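Local coordinates for protein toxin 2A (Paenibacillus larvae, PDB 5URP) that probably acts as a virulence toxin of the bacterium by transferring ADP-ribose from NAD+ to a protein of its host, at residues S100-R105 against E167-K172; G123-G128 against G211-K216; G174-V179 against M191-D196; T197-D202 against V217-L222. All blocks are in the same frame, centred on the assembly; numbering follows the deposited sequence.

Contact 1 (S100-R105 against E167-K172); sequences SVTVYR and ELKIPK
Val103 and Ile170 make the dry, buried side of this antiparallel pair of strands. Ile170 holds CG1 beside its own backbone N (chi1 -52°) and stays extended beyond it, which carries CD1 to within 3.8 Å of Val103 CG1; the two side chains cross at about a right angle. Val101 runs alongside Ile170, and Leu168 CB rests 3.9 Å from Val103 CG2. Met191 and Leu193 of strand 190-193 cover this buried face. Between the strands, the hydrogen-bonded pairs Val101-Ile170 and Val103-Leu168 give four backbone bonds, with Leu168 N 2.8 Å from Val103 O and almost straight.

The face of Thr102, Tyr104, Glu167 and Lys169 is wetter and partly open, with Lys169 exposed. It still holds one close contact: Glu167 sends CG away from its backbone N (chi1 177°) and lays it on Thr102 CG2 at 3.5 Å. Its carboxylate lies beside the Tyr104 ring, the planes 63° apart, with OE1 taken by Lys216 and Tyr104 OH bonded to Asp25. A water donates to Glu167 OE2 and bonds Thr102 OG1 at 2.8 Å. Past the ladder, Ser100 OG catches Lys172 N at 2.9 Å in a bent bond. The pair forms one edge of the mixed five-stranded sheet of the ADP-ribosyltransferase fold, and Arg105, bonded to Ser150 O, is consistent with the arginine of the family's R-S-E signature.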
loop_
_atom_site.group_PDB
_atom_site.type_symbol
_atom_site.label_atom_id
_atom_site.label_comp_id
_atom_site.label_asym_id
_atom_site.label_seq_id
_atom_site.Cartn_x
_atom_site.Cartn_y
_atom_site.Cartn_z
ATOM N N SER A 100 1.050 5.047 -15.663
ATOM C CA SER A 100 1.787 4.949 -14.410
ATOM C C SER A 100 1.176 5.915 -13.403
ATOM O O SER A 100 0.698 6.990 -13.770
ATOM C CB SER A 100 3.255 5.280 -14.581
ATOM O OG SER A 100 3.805 4.510 -15.665
ATOM N N VAL A 101 1.221 5.535 -12.128
ATOM C CA VAL A 101 0.539 6.336 -11.110
ATOM C C VAL A 101 1.297 6.263 -9.803
ATOM O O VAL A 101 1.888 5.237 -9.457
ATOM C CB VAL A 101 -0.922 5.866 -10.932
ATOM C CG1 VAL A 101 -0.991 4.590 -10.238
ATOM C CG2 VAL A 101 -1.747 6.924 -10.214
ATOM N N THR A 102 1.216 7.365 -9.055
ATOM C CA THR A 102 1.777 7.464 -7.723
ATOM C C THR A 102 0.680 7.163 -6.708
ATOM O O THR A 102 -0.444 7.656 -6.841
ATOM C CB THR A 102 2.333 8.868 -7.489
ATOM O OG1 THR A 102 3.346 9.142 -8.452
ATOM C CG2 THR A 102 2.942 8.984 -6.102
ATOM N N VAL A 103 1.004 6.330 -5.734
ATOM C CA VAL A 103 0.096 6.046 -4.637
ATOM C C VAL A 103 0.829 6.287 -3.317
ATOM O O VAL A 103 2.039 6.449 -3.267
ATOM C CB VAL A 103 -0.481 4.629 -4.686
ATOM C CG1 VAL A 103 -1.327 4.432 -5.950
ATOM C CG2 VAL A 103 0.636 3.556 -4.573
ATOM N N TYR A 104 0.047 6.338 -2.245
ATOM C CA TYR A 104 0.537 6.727 -0.923
ATOM C C TYR A 104 0.138 5.697 0.119
ATOM O O TYR A 104 -0.942 5.101 0.045
ATOM C CB TYR A 104 -0.042 8.105 -0.539
ATOM C CG TYR A 104 0.392 9.196 -1.468
ATOM C CD1 TYR A 104 1.569 9.896 -1.233
ATOM C CD2 TYR A 104 -0.355 9.520 -2.581
ATOM C CE1 TYR A 104 1.994 10.869 -2.080
ATOM C CE2 TYR A 104 0.052 10.530 -3.460
ATOM C CZ TYR A 104 1.242 11.191 -3.203
ATOM O OH TYR A 104 1.649 12.201 -4.027
ATOM N N ARG A 105 1.013 5.480 1.106
ATOM C CA ARG A 105 0.690 4.558 2.184
ATOM C C ARG A 105 1.319 5.066 3.468
ATOM O O ARG A 105 2.528 5.247 3.523
ATOM C CB ARG A 105 1.223 3.152 1.878
ATOM C CG ARG A 105 1.014 2.189 2.998
ATOM C CD ARG A 105 1.400 0.784 2.548
ATOM N NE ARG A 105 1.491 -0.154 3.666
ATOM C CZ ARG A 105 0.453 -0.707 4.284
ATOM N NH1 ARG A 105 -0.794 -0.428 3.915
ATOM N NH2 ARG A 105 0.659 -1.537 5.294
ATOM N N GLU A 167 5.653 7.029 -0.623
ATOM C CA GLU A 167 5.181 7.504 -1.919
ATOM C C GLU A 167 5.685 6.486 -2.946
ATOM O O GLU A 167 6.894 6.357 -3.144
ATOM C CB GLU A 167 5.700 8.907 -2.214
ATOM C CG GLU A 167 5.324 9.457 -3.565
ATOM C CD GLU A 167 5.664 10.941 -3.725
ATOM O OE1 GLU A 167 5.514 11.717 -2.750
ATOM O OE2 GLU A 167 6.047 11.333 -4.838
ATOM N N LEU A 168 4.769 5.761 -3.578
ATOM C CA LEU A 168 5.131 4.597 -4.386
ATOM C C LEU A 168 4.708 4.815 -5.825
ATOM O O LEU A 168 3.551 5.125 -6.097
ATOM C CB LEU A 168 4.452 3.358 -3.794
ATOM C CG LEU A 168 4.705 2.025 -4.428
ATOM C CD1 LEU A 168 6.128 1.625 -4.113
ATOM C CD2 LEU A 168 3.720 1.035 -3.848
ATOM N N LYS A 169 5.633 4.617 -6.768
ATOM C CA LYS A 169 5.301 4.742 -8.176
ATOM C C LYS A 169 4.973 3.356 -8.708
ATOM O O LYS A 169 5.741 2.423 -8.481
ATOM C CB LYS A 169 6.468 5.345 -8.960
ATOM C CG LYS A 169 6.896 6.712 -8.456
ATOM C CD LYS A 169 8.204 7.167 -9.076
ATOM C CE LYS A 169 8.649 8.510 -8.523
ATOM N NZ LYS A 169 10.013 8.888 -8.987
ATOM N N ILE A 170 3.823 3.212 -9.355
ATOM C CA ILE A 170 3.402 1.946 -9.958
ATOM C C ILE A 170 3.510 2.119 -11.469
ATOM O O ILE A 170 2.885 3.033 -12.017
ATOM C CB ILE A 170 1.960 1.545 -9.594
ATOM C CG1 ILE A 170 1.694 1.565 -8.104
ATOM C CG2 ILE A 170 1.673 0.132 -10.083
ATOM C CD1 ILE A 170 0.213 1.461 -7.817
ATOM N N PRO A 171 4.248 1.265 -12.182
ATOM C CA PRO A 171 4.416 1.471 -13.623
ATOM C C PRO A 171 3.190 1.088 -14.433
ATOM O O PRO A 171 2.409 0.211 -14.060
ATOM C CB PRO A 171 5.589 0.548 -13.974
ATOM C CG PRO A 171 5.575 -0.521 -12.930
ATOM C CD PRO A 171 5.113 0.191 -11.657
ATOM N N LYS A 172 3.043 1.747 -15.580
ATOM C CA LYS A 172 2.007 1.363 -16.522
ATOM C C LYS A 172 2.140 -0.126 -16.815
ATOM O O LYS A 172 3.252 -0.650 -16.924
ATOM C CB LYS A 172 2.129 2.187 -17.812
ATOM C CG LYS A 172 1.254 1.691 -18.991
ATOM C CD LYS A 172 1.466 2.561 -20.207
ATOM C CE LYS A 172 0.544 2.152 -21.345
ATOM N NZ LYS A 172 0.369 3.300 -22.249
HETATM O O HOH W 1 5.958 9.920 -7.741
#

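Contact 2 (G123-G128 against G211-K216); sequences GNKVNG and GSQRLK
Gln213 lies over the backbone of Lys125 and Val126, and its amide takes the place that a neighbouring strand's carbonyl might fill. CG sits beside the backbone N (chi1 -59°) and the chain is extended beyond it, which brings OE1 to Val126 N at 3.1 Å. That N-H approaches from well off the amide plane, tilted by 31°. OE1 also receives a second donor, a water 2.6 Å away that bridges on to Val126 O, so two bonds grip this one oxygen. At the other end of the same residue, Gln213 N donates to Asn124 O at 2.9 Å, and together the main chain and side chain of Gln213 clasp the 124-126 backbone.

Strand 125-126 belongs to a two-stranded hairpin that leads straight into helix 128-138, with Asn127 as its N-cap; the contact docks it against the start of strand 214-221 in the main sheet of the transferase fold.

Lys125 crosses Gln213 obliquely on the outer side. Its chain bends at chi2 (-110°) and again near the amine, curling CD to 3.6 Å from Gln213 NE2. A water accepts from NE2 at 2.8 Å and more weakly from Lys125 NZ. Val126 points the other way, into the interface, where CG2 packs 3.7 Å from Arg214 C while its side chain also meets Ile206 and Ala131. Arg214 turns its own chain away to Asn209. At the Gly211 end the Asn124 amide rests against the backbone, CG 3.7 Å from Gly211 O.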
loop_
_atom_site.group_PDB
_atom_site.type_symbol
_atom_site.label_atom_id
_atom_site.label_comp_id
_atom_site.label_asym_id
_atom_site.label_seq_id
_atom_site.Cartn_x
_atom_site.Cartn_y
_atom_site.Cartn_z
ATOM N N GLY A 123 8.812 11.454 20.599
ATOM C CA GLY A 123 7.699 12.390 20.619
ATOM C C GLY A 123 7.257 12.719 19.206
ATOM O O GLY A 123 7.028 11.830 18.376
ATOM N N ASN A 124 7.137 14.013 18.915
ATOM C CA ASN A 124 6.703 14.478 17.604
ATOM C C ASN A 124 7.861 14.688 16.632
ATOM O O ASN A 124 7.639 15.190 15.527
ATOM C CB ASN A 124 5.908 15.779 17.746
ATOM C CG ASN A 124 4.493 15.546 18.237
ATOM O OD1 ASN A 124 3.914 14.481 18.020
ATOM N ND2 ASN A 124 3.924 16.545 18.897
ATOM N N LYS A 125 9.082 14.321 17.014
ATOM C CA LYS A 125 10.258 14.499 16.174
ATOM C C LYS A 125 10.811 13.134 15.786
ATOM O O LYS A 125 10.767 12.184 16.574
ATOM C CB LYS A 125 11.336 15.319 16.899
ATOM C CG LYS A 125 10.843 16.666 17.458
ATOM C CD LYS A 125 11.406 17.869 16.699
ATOM C CE LYS A 125 10.579 19.149 16.922
ATOM N NZ LYS A 125 9.293 19.173 16.140
ATOM N N VAL A 126 11.320 13.024 14.573
ATOM C CA VAL A 126 12.002 11.798 14.184
ATOM C C VAL A 126 13.367 11.789 14.852
ATOM O O VAL A 126 14.063 12.810 14.881
ATOM C CB VAL A 126 12.124 11.678 12.653
ATOM C CG1 VAL A 126 13.113 10.568 12.292
ATOM C CG2 VAL A 126 10.787 11.371 12.028
ATOM N N ASN A 127 13.738 10.645 15.420
ATOM C CA ASN A 127 15.074 10.456 15.980
ATOM C C ASN A 127 16.104 10.516 14.849
ATOM O O ASN A 127 16.123 9.650 13.973
ATOM C CB ASN A 127 15.122 9.125 16.725
ATOM C CG ASN A 127 16.451 8.892 17.407
ATOM O OD1 ASN A 127 17.511 9.091 16.805
ATOM N ND2 ASN A 127 16.410 8.479 18.661
ATOM N N GLY A 128 16.947 11.554 14.852
ATOM C CA GLY A 128 17.804 11.810 13.703
ATOM C C GLY A 128 18.859 10.744 13.492
ATOM O O GLY A 128 19.228 10.444 12.353
ATOM N N GLY A 211 2.032 18.646 12.270
ATOM C CA GLY A 211 2.439 18.776 13.648
ATOM C C GLY A 211 3.390 17.716 14.145
ATOM O O GLY A 211 3.786 17.762 15.311
ATOM N N SER A 212 3.763 16.752 13.308
ATOM C CA SER A 212 4.725 15.735 13.700
ATOM C C SER A 212 5.601 15.392 12.508
ATOM O O SER A 212 5.114 15.279 11.382
ATOM C CB SER A 212 4.050 14.459 14.204
ATOM O OG SER A 212 3.371 13.808 13.151
ATOM N N GLN A 213 6.884 15.218 12.777
ATOM C CA GLN A 213 7.819 14.804 11.744
ATOM C C GLN A 213 7.581 13.348 11.374
ATOM O O GLN A 213 7.077 12.546 12.168
ATOM C CB GLN A 213 9.264 14.995 12.214
ATOM C CG GLN A 213 9.591 16.432 12.579
ATOM C CD GLN A 213 11.033 16.642 12.975
ATOM O OE1 GLN A 213 11.803 15.689 13.153
ATOM N NE2 GLN A 213 11.410 17.908 13.145
ATOM N N ARG A 214 7.956 13.013 10.145
ATOM C CA ARG A 214 7.794 11.666 9.638
ATOM C C ARG A 214 8.997 11.294 8.789
ATOM O O ARG A 214 9.771 12.145 8.350
ATOM C CB ARG A 214 6.526 11.512 8.776
ATOM C CG ARG A 214 5.230 11.744 9.531
ATOM C CD ARG A 214 4.042 11.758 8.606
ATOM N NE ARG A 214 4.004 12.944 7.760
ATOM C CZ ARG A 214 3.147 13.099 6.759
ATOM N NH1 ARG A 214 2.281 12.132 6.469
ATOM N NH2 ARG A 214 3.156 14.218 6.045
ATOM N N LEU A 215 9.150 10.001 8.575
ATOM C CA LEU A 215 10.108 9.503 7.605
ATOM C C LEU A 215 9.379 9.270 6.289
ATOM O O LEU A 215 8.407 8.514 6.250
ATOM C CB LEU A 215 10.741 8.207 8.100
ATOM C CG LEU A 215 12.094 7.837 7.557
ATOM C CD1 LEU A 215 13.166 8.806 8.075
ATOM C CD2 LEU A 215 12.344 6.429 8.030
ATOM N N LYS A 216 9.862 9.894 5.218
ATOM C CA LYS A 216 9.277 9.753 3.900
ATOM C C LYS A 216 10.127 8.799 3.076
ATOM O O LYS A 216 11.341 8.986 2.987
ATOM C CB LYS A 216 9.167 11.087 3.165
ATOM C CG LYS A 216 8.272 10.914 1.925
ATOM C CD LYS A 216 8.135 12.137 1.078
ATOM C CE LYS A 216 7.299 11.799 -0.181
ATOM N NZ LYS A 216 7.352 12.897 -1.176
HETATM O O HOH W 2 9.751 20.211 12.924
HETATM O O HOH W 3 14.374 15.440 13.310
#

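Contact 3 (G174-V179 against M191-D196); sequences GNAGYV and MLLPRD
The sulfur of Met191 sits at the edge of the Tyr178 ring instead of over its face, a Met-aromatic contact with SD 4.9 Å from the ring centroid and 81° off the ring normal. It forms across a beta hairpin, strands 177-178 and 190-193, where Tyr178 and Met191 are a non-hydrogen-bonded antiparallel pair. The loop joining these strands probably corresponds to the ARTT loop of related ADP-ribosylating toxins.

Met191 CG leaves beside the backbone N and the chain then bends twice, at chi2 and chi3 (-69° and -61°). The two side chains cross at about a right angle, with SD beside Tyr178 CB at 3.6 Å and the methyl, CE, 3.8 Å from Ala176 CB. Next along the ladder, Gly177 and Leu192 exchange both backbone bonds, with Leu192 N 2.8 Å from Gly177 O. Behind that pair Val179 CG1 reaches Leu192 CB, and helices 30-45 and 50-61 pack on this end: Tyr178 meets Tyr41, and Val179 meets Ile56. Ala176 and Leu193 face strand 164-170 through Ile170.

At the far end Pro194, which has no N-H to offer, carries its ring against Asn175, CG coming 3.9 Å from Asn175 CB. The amide of Asn175 is held apart from this, its ND2 bonded to Thr95 O. The packing is tight here, for the Asn175 carbonyl is hemmed in by carbon: Pro194 CD lies 3.3 Å from Asn175 O, and Leu193 CD2 presses in to 3.2 Å from the same oxygen.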
loop_
_atom_site.group_PDB
_atom_site.type_symbol
_atom_site.label_atom_id
_atom_site.label_comp_id
_atom_site.label_asym_id
_atom_site.label_seq_id
_atom_site.Cartn_x
_atom_site.Cartn_y
_atom_site.Cartn_z
ATOM N N GLY A 174 1.259 -2.363 -14.712
ATOM C CA GLY A 174 1.329 -3.064 -13.448
ATOM C C GLY A 174 -0.033 -3.522 -12.980
ATOM O O GLY A 174 -1.074 -2.996 -13.382
ATOM N N ASN A 175 -0.034 -4.531 -12.108
ATOM C CA ASN A 175 -1.283 -5.021 -11.526
ATOM C C ASN A 175 -1.562 -4.192 -10.276
ATOM O O ASN A 175 -0.755 -4.170 -9.349
ATOM C CB ASN A 175 -1.210 -6.505 -11.162
ATOM C CG ASN A 175 -0.969 -7.443 -12.369
ATOM O OD1 ASN A 175 -0.017 -8.217 -12.361
ATOM N ND2 ASN A 175 -1.850 -7.412 -13.366
ATOM N N ALA A 176 -2.698 -3.516 -10.269
ATOM C CA ALA A 176 -3.174 -2.762 -9.111
ATOM C C ALA A 176 -4.638 -2.484 -9.363
ATOM O O ALA A 176 -5.011 -2.135 -10.483
ATOM C CB ALA A 176 -2.380 -1.470 -8.937
ATOM N N GLY A 177 -5.466 -2.654 -8.329
ATOM C CA GLY A 177 -6.898 -2.575 -8.496
ATOM C C GLY A 177 -7.474 -1.465 -7.663
ATOM O O GLY A 177 -7.164 -1.377 -6.471
ATOM N N TYR A 178 -8.335 -0.656 -8.262
ATOM C CA TYR A 178 -8.998 0.428 -7.541
ATOM C C TYR A 178 -10.229 -0.176 -6.884
ATOM O O TYR A 178 -11.200 -0.489 -7.570
ATOM C CB TYR A 178 -9.383 1.549 -8.490
ATOM C CG TYR A 178 -10.031 2.708 -7.790
ATOM C CD1 TYR A 178 -9.292 3.510 -6.930
ATOM C CD2 TYR A 178 -11.368 3.002 -7.982
ATOM C CE1 TYR A 178 -9.880 4.607 -6.271
ATOM C CE2 TYR A 178 -11.976 4.099 -7.318
ATOM C CZ TYR A 178 -11.211 4.886 -6.478
ATOM O OH TYR A 178 -11.811 5.960 -5.853
ATOM N N VAL A 179 -10.197 -0.336 -5.553
ATOM C CA VAL A 179 -11.242 -1.082 -4.870
ATOM C C VAL A 179 -12.249 -0.193 -4.136
ATOM O O VAL A 179 -13.191 -0.735 -3.562
ATOM C CB VAL A 179 -10.648 -2.123 -3.891
ATOM C CG1 VAL A 179 -9.763 -3.160 -4.633
ATOM C CG2 VAL A 179 -9.869 -1.462 -2.766
ATOM N N MET A 191 -5.952 1.712 -3.738
ATOM C CA MET A 191 -5.380 0.901 -4.811
ATOM C C MET A 191 -4.739 -0.302 -4.130
ATOM O O MET A 191 -3.832 -0.147 -3.300
ATOM C CB MET A 191 -4.343 1.678 -5.627
ATOM C CG MET A 191 -4.863 2.846 -6.387
ATOM S SD MET A 191 -5.939 2.395 -7.760
ATOM C CE MET A 191 -4.834 1.432 -8.751
ATOM N N LEU A 192 -5.193 -1.500 -4.481
ATOM C CA LEU A 192 -4.731 -2.714 -3.835
ATOM C C LEU A 192 -3.734 -3.396 -4.754
ATOM O O LEU A 192 -4.061 -3.671 -5.910
ATOM C CB LEU A 192 -5.910 -3.630 -3.544
ATOM C CG LEU A 192 -5.623 -4.949 -2.839
ATOM C CD1 LEU A 192 -4.890 -4.745 -1.537
ATOM C CD2 LEU A 192 -6.910 -5.731 -2.608
ATOM N N LEU A 193 -2.542 -3.643 -4.248
ATOM C CA LEU A 193 -1.505 -4.296 -5.049
ATOM C C LEU A 193 -1.354 -5.742 -4.591
ATOM O O LEU A 193 -1.626 -6.088 -3.434
ATOM C CB LEU A 193 -0.161 -3.572 -4.919
ATOM C CG LEU A 193 0.136 -2.287 -5.698
ATOM C CD1 LEU A 193 1.205 -1.503 -4.942
ATOM C CD2 LEU A 193 0.656 -2.488 -7.076
ATOM N N PRO A 194 -0.893 -6.617 -5.484
ATOM C CA PRO A 194 -0.737 -8.029 -5.151
ATOM C C PRO A 194 0.171 -8.254 -3.965
ATOM O O PRO A 194 1.040 -7.434 -3.656
ATOM C CB PRO A 194 -0.094 -8.617 -6.424
ATOM C CG PRO A 194 -0.454 -7.677 -7.514
ATOM C CD PRO A 194 -0.599 -6.325 -6.898
ATOM N N ARG A 195 -0.047 -9.375 -3.289
ATOM C CA ARG A 195 0.912 -9.816 -2.293
ATOM C C ARG A 195 2.256 -10.134 -2.956
ATOM O O ARG A 195 2.340 -10.347 -4.160
ATOM C CB ARG A 195 0.362 -11.022 -1.537
ATOM C CG ARG A 195 0.344 -12.336 -2.286
ATOM C CD ARG A 195 -0.444 -13.376 -1.500
ATOM N NE ARG A 195 -0.582 -14.624 -2.229
ATOM C CZ ARG A 195 0.264 -15.641 -2.169
ATOM N NH1 ARG A 195 1.361 -15.590 -1.415
ATOM N NH2 ARG A 195 0.010 -16.726 -2.879
ATOM N N ASP A 196 3.308 -10.132 -2.139
ATOM C CA ASP A 196 4.683 -10.318 -2.581
ATOM C C ASP A 196 5.136 -9.230 -3.555
ATOM O O ASP A 196 5.964 -9.481 -4.444
ATOM C CB ASP A 196 4.848 -11.710 -3.199
ATOM C CG ASP A 196 4.732 -12.827 -2.173
ATOM O OD1 ASP A 196 5.174 -12.635 -1.026
ATOM O OD2 ASP A 196 4.266 -13.932 -2.532
#

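Contact 4 (T197-D202 against V217-L222); sequences TKYYID and VEARVL
Strands 197-202 and 217-221 run antiparallel with their directions 140° apart, joined by the paired bonds of Tyr200 and Arg220 (Tyr200 N to Arg220 O, 2.8 Å) and by single bonds from Leu222 N to Lys198 O and from Asp202 N to Glu218 O.

On the side of the sheet that carries Tyr200 and Arg220, the arginine grips Asp202 side-on. NH2 donates to Asp202 OD1 at 3.0 Å and NE to Asp202 OD2 at 3.1 Å, each oxygen using its syn lone pair, and the two flat groups are only 14° from coplanar. A bend at chi3 (-92°) turns the guanidinium into that plane, and the two straight grips should hold its rotation. Tyr200 stands alongside Arg220, its ring turned steeply to the guanidinium, with CD2 3.2 Å from Arg220 NH2. Asp202 OD1 lies at the edge of the same ring, in its plane.

The other face is mainly apolar. Tyr199 carries CG between its backbone N and carbonyl carbon, and the ring edge meets Ala219, CD2 to CB 3.8 Å. That methyl is also close to the main chain, 3.2 Å from Tyr200 O. Further along, Ile201 CG2 packs on Val217 CG1 at 4.0 Å. At the opposite end a water accepts from Lys198 N and donates to Leu222 O, 2.7 Å away.

This is the hairpin of strands 197-207 and 214-221 in the main sheet: strand 142-145 borders it beside 197-207, where Tyr199 and Ile201 touch Leu143, and strand 164-170 borders it beside 214-221, with Leu168 against Tyr199, Ala219 and Val221.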
loop_
_atom_site.group_PDB
_atom_site.type_symbol
_atom_site.label_atom_id
_atom_site.label_comp_id
_atom_site.label_asym_id
_atom_site.label_seq_id
_atom_site.Cartn_x
_atom_site.Cartn_y
_atom_site.Cartn_z
ATOM N N THR A 197 4.625 -8.008 -3.394
ATOM C CA THR A 197 5.101 -6.900 -4.203
ATOM C C THR A 197 6.519 -6.522 -3.794
ATOM O O THR A 197 6.846 -6.424 -2.607
ATOM C CB THR A 197 4.161 -5.689 -4.089
ATOM O OG1 THR A 197 2.965 -5.934 -4.844
ATOM C CG2 THR A 197 4.822 -4.415 -4.628
ATOM N N LYS A 198 7.354 -6.312 -4.805
ATOM C CA LYS A 198 8.728 -5.860 -4.656
ATOM C C LYS A 198 8.770 -4.376 -4.965
ATOM O O LYS A 198 8.210 -3.942 -5.969
ATOM C CB LYS A 198 9.654 -6.607 -5.628
ATOM C CG LYS A 198 9.882 -8.052 -5.293
ATOM C CD LYS A 198 10.674 -8.707 -6.420
ATOM C CE LYS A 198 11.288 -10.035 -6.010
ATOM N NZ LYS A 198 12.252 -10.580 -7.028
ATOM N N TYR A 199 9.398 -3.590 -4.093
ATOM C CA TYR A 199 9.535 -2.176 -4.381
ATOM C C TYR A 199 10.919 -1.698 -3.974
ATOM O O TYR A 199 11.462 -2.101 -2.941
ATOM C CB TYR A 199 8.400 -1.360 -3.717
ATOM C CG TYR A 199 8.190 -1.475 -2.225
ATOM C CD1 TYR A 199 7.541 -2.571 -1.661
ATOM C CD2 TYR A 199 8.553 -0.438 -1.388
ATOM C CE1 TYR A 199 7.309 -2.645 -0.291
ATOM C CE2 TYR A 199 8.310 -0.499 -0.022
ATOM C CZ TYR A 199 7.699 -1.601 0.515
ATOM O OH TYR A 199 7.476 -1.641 1.866
ATOM N N TYR A 200 11.475 -0.837 -4.805
ATOM C CA TYR A 200 12.834 -0.359 -4.653
ATOM C C TYR A 200 12.827 1.036 -4.059
ATOM O O TYR A 200 12.121 1.913 -4.560
ATOM C CB TYR A 200 13.540 -0.345 -6.008
ATOM C CG TYR A 200 14.946 0.196 -5.998
ATOM C CD1 TYR A 200 16.030 -0.596 -5.612
ATOM C CD2 TYR A 200 15.208 1.486 -6.430
ATOM C CE1 TYR A 200 17.310 -0.091 -5.605
ATOM C CE2 TYR A 200 16.488 1.998 -6.426
ATOM C CZ TYR A 200 17.543 1.189 -6.035
ATOM O OH TYR A 200 18.821 1.666 -6.050
ATOM N N ILE A 201 13.651 1.241 -3.033
ATOM C CA ILE A 201 13.711 2.520 -2.321
ATOM C C ILE A 201 14.730 3.442 -2.987
ATOM O O ILE A 201 15.944 3.206 -2.937
ATOM C CB ILE A 201 14.026 2.310 -0.840
ATOM C CG1 ILE A 201 12.886 1.491 -0.207
ATOM C CG2 ILE A 201 14.106 3.675 -0.119
ATOM C CD1 ILE A 201 13.137 1.115 1.232
ATOM N N ASP A 202 14.224 4.508 -3.604
ATOM C CA ASP A 202 15.051 5.545 -4.210
ATOM C C ASP A 202 15.547 6.567 -3.186
ATOM O O ASP A 202 16.683 7.039 -3.288
ATOM C CB ASP A 202 14.255 6.250 -5.309
ATOM C CG ASP A 202 13.937 5.333 -6.472
ATOM O OD1 ASP A 202 14.903 4.867 -7.105
ATOM O OD2 ASP A 202 12.739 5.068 -6.736
ATOM N N VAL A 217 9.479 7.804 2.484
ATOM C CA VAL A 217 10.126 6.774 1.675
ATOM C C VAL A 217 9.597 6.933 0.260
ATOM O O VAL A 217 8.388 6.851 0.044
ATOM C CB VAL A 217 9.807 5.376 2.208
ATOM C CG1 VAL A 217 10.414 4.286 1.295
ATOM C CG2 VAL A 217 10.284 5.261 3.668
ATOM N N GLU A 218 10.484 7.167 -0.696
ATOM C CA GLU A 218 10.090 7.277 -2.096
ATOM C C GLU A 218 10.564 6.002 -2.777
ATOM O O GLU A 218 11.748 5.680 -2.707
ATOM C CB GLU A 218 10.670 8.535 -2.749
ATOM C CG GLU A 218 10.039 9.766 -2.130
ATOM C CD GLU A 218 10.748 11.068 -2.411
ATOM O OE1 GLU A 218 11.632 11.109 -3.274
ATOM O OE2 GLU A 218 10.374 12.075 -1.757
ATOM N N ALA A 219 9.636 5.280 -3.386
ATOM C CA ALA A 219 9.934 3.947 -3.906
ATOM C C ALA A 219 9.190 3.704 -5.210
ATOM O O ALA A 219 8.243 4.409 -5.563
ATOM C CB ALA A 219 9.556 2.859 -2.909
ATOM N N ARG A 220 9.650 2.668 -5.919
ATOM C CA ARG A 220 9.099 2.225 -7.192
ATOM C C ARG A 220 8.714 0.761 -7.094
ATOM O O ARG A 220 9.546 -0.058 -6.695
ATOM C CB ARG A 220 10.133 2.303 -8.323
ATOM C CG ARG A 220 10.555 3.635 -8.813
ATOM C CD ARG A 220 11.620 3.381 -9.906
ATOM N NE ARG A 220 12.984 3.376 -9.369
ATOM C CZ ARG A 220 14.027 2.753 -9.919
ATOM N NH1 ARG A 220 13.910 2.049 -11.038
ATOM N NH2 ARG A 220 15.222 2.842 -9.342
ATOM N N VAL A 221 7.498 0.426 -7.532
ATOM C CA VAL A 221 7.137 -0.964 -7.748
ATOM C C VAL A 221 7.879 -1.467 -8.968
ATOM O O VAL A 221 7.933 -0.801 -10.013
ATOM C CB VAL A 221 5.623 -1.130 -7.941
ATOM C CG1 VAL A 221 5.278 -2.600 -8.291
ATOM C CG2 VAL A 221 4.878 -0.698 -6.717
ATOM N N LEU A 222 8.449 -2.649 -8.843
ATOM C CA LEU A 222 9.058 -3.338 -9.954
ATOM C C LEU A 222 8.047 -4.369 -10.449
ATOM O O LEU A 222 7.639 -5.261 -9.695
ATOM C CB LEU A 222 10.371 -3.987 -9.533
ATOM C CG LEU A 222 11.353 -2.999 -8.869
ATOM C CD1 LEU A 222 12.556 -3.774 -8.629
ATOM C CD2 LEU A 222 11.709 -1.774 -9.726
HETATM O O HOH W 4 6.259 -6.382 -7.624
#

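How the contacts relate
Contacts 1 and 4 are neighbouring strand pairs of one sheet: strands 164-170 and 214-221 lie side by side, and Glu167 N probably bonds Val217 O. Contact 3 is the buried one, a small hairpin packed on the apolar face of contact 1, with Leu193 against Leu168 and Ile170; it also reaches Val221 of contact 4. Contact 2 shares strand 214-221 with contact 4 but sits far out, its centre about 21 Å from that of the chain, and relies on one backbone bond, a glutamine amide and waters. The side chains meeting in contact 3 are almost all apolar, whereas contact 4 adds a surface salt bridge. The Glu167-Lys216 pair links contacts 1 and 2.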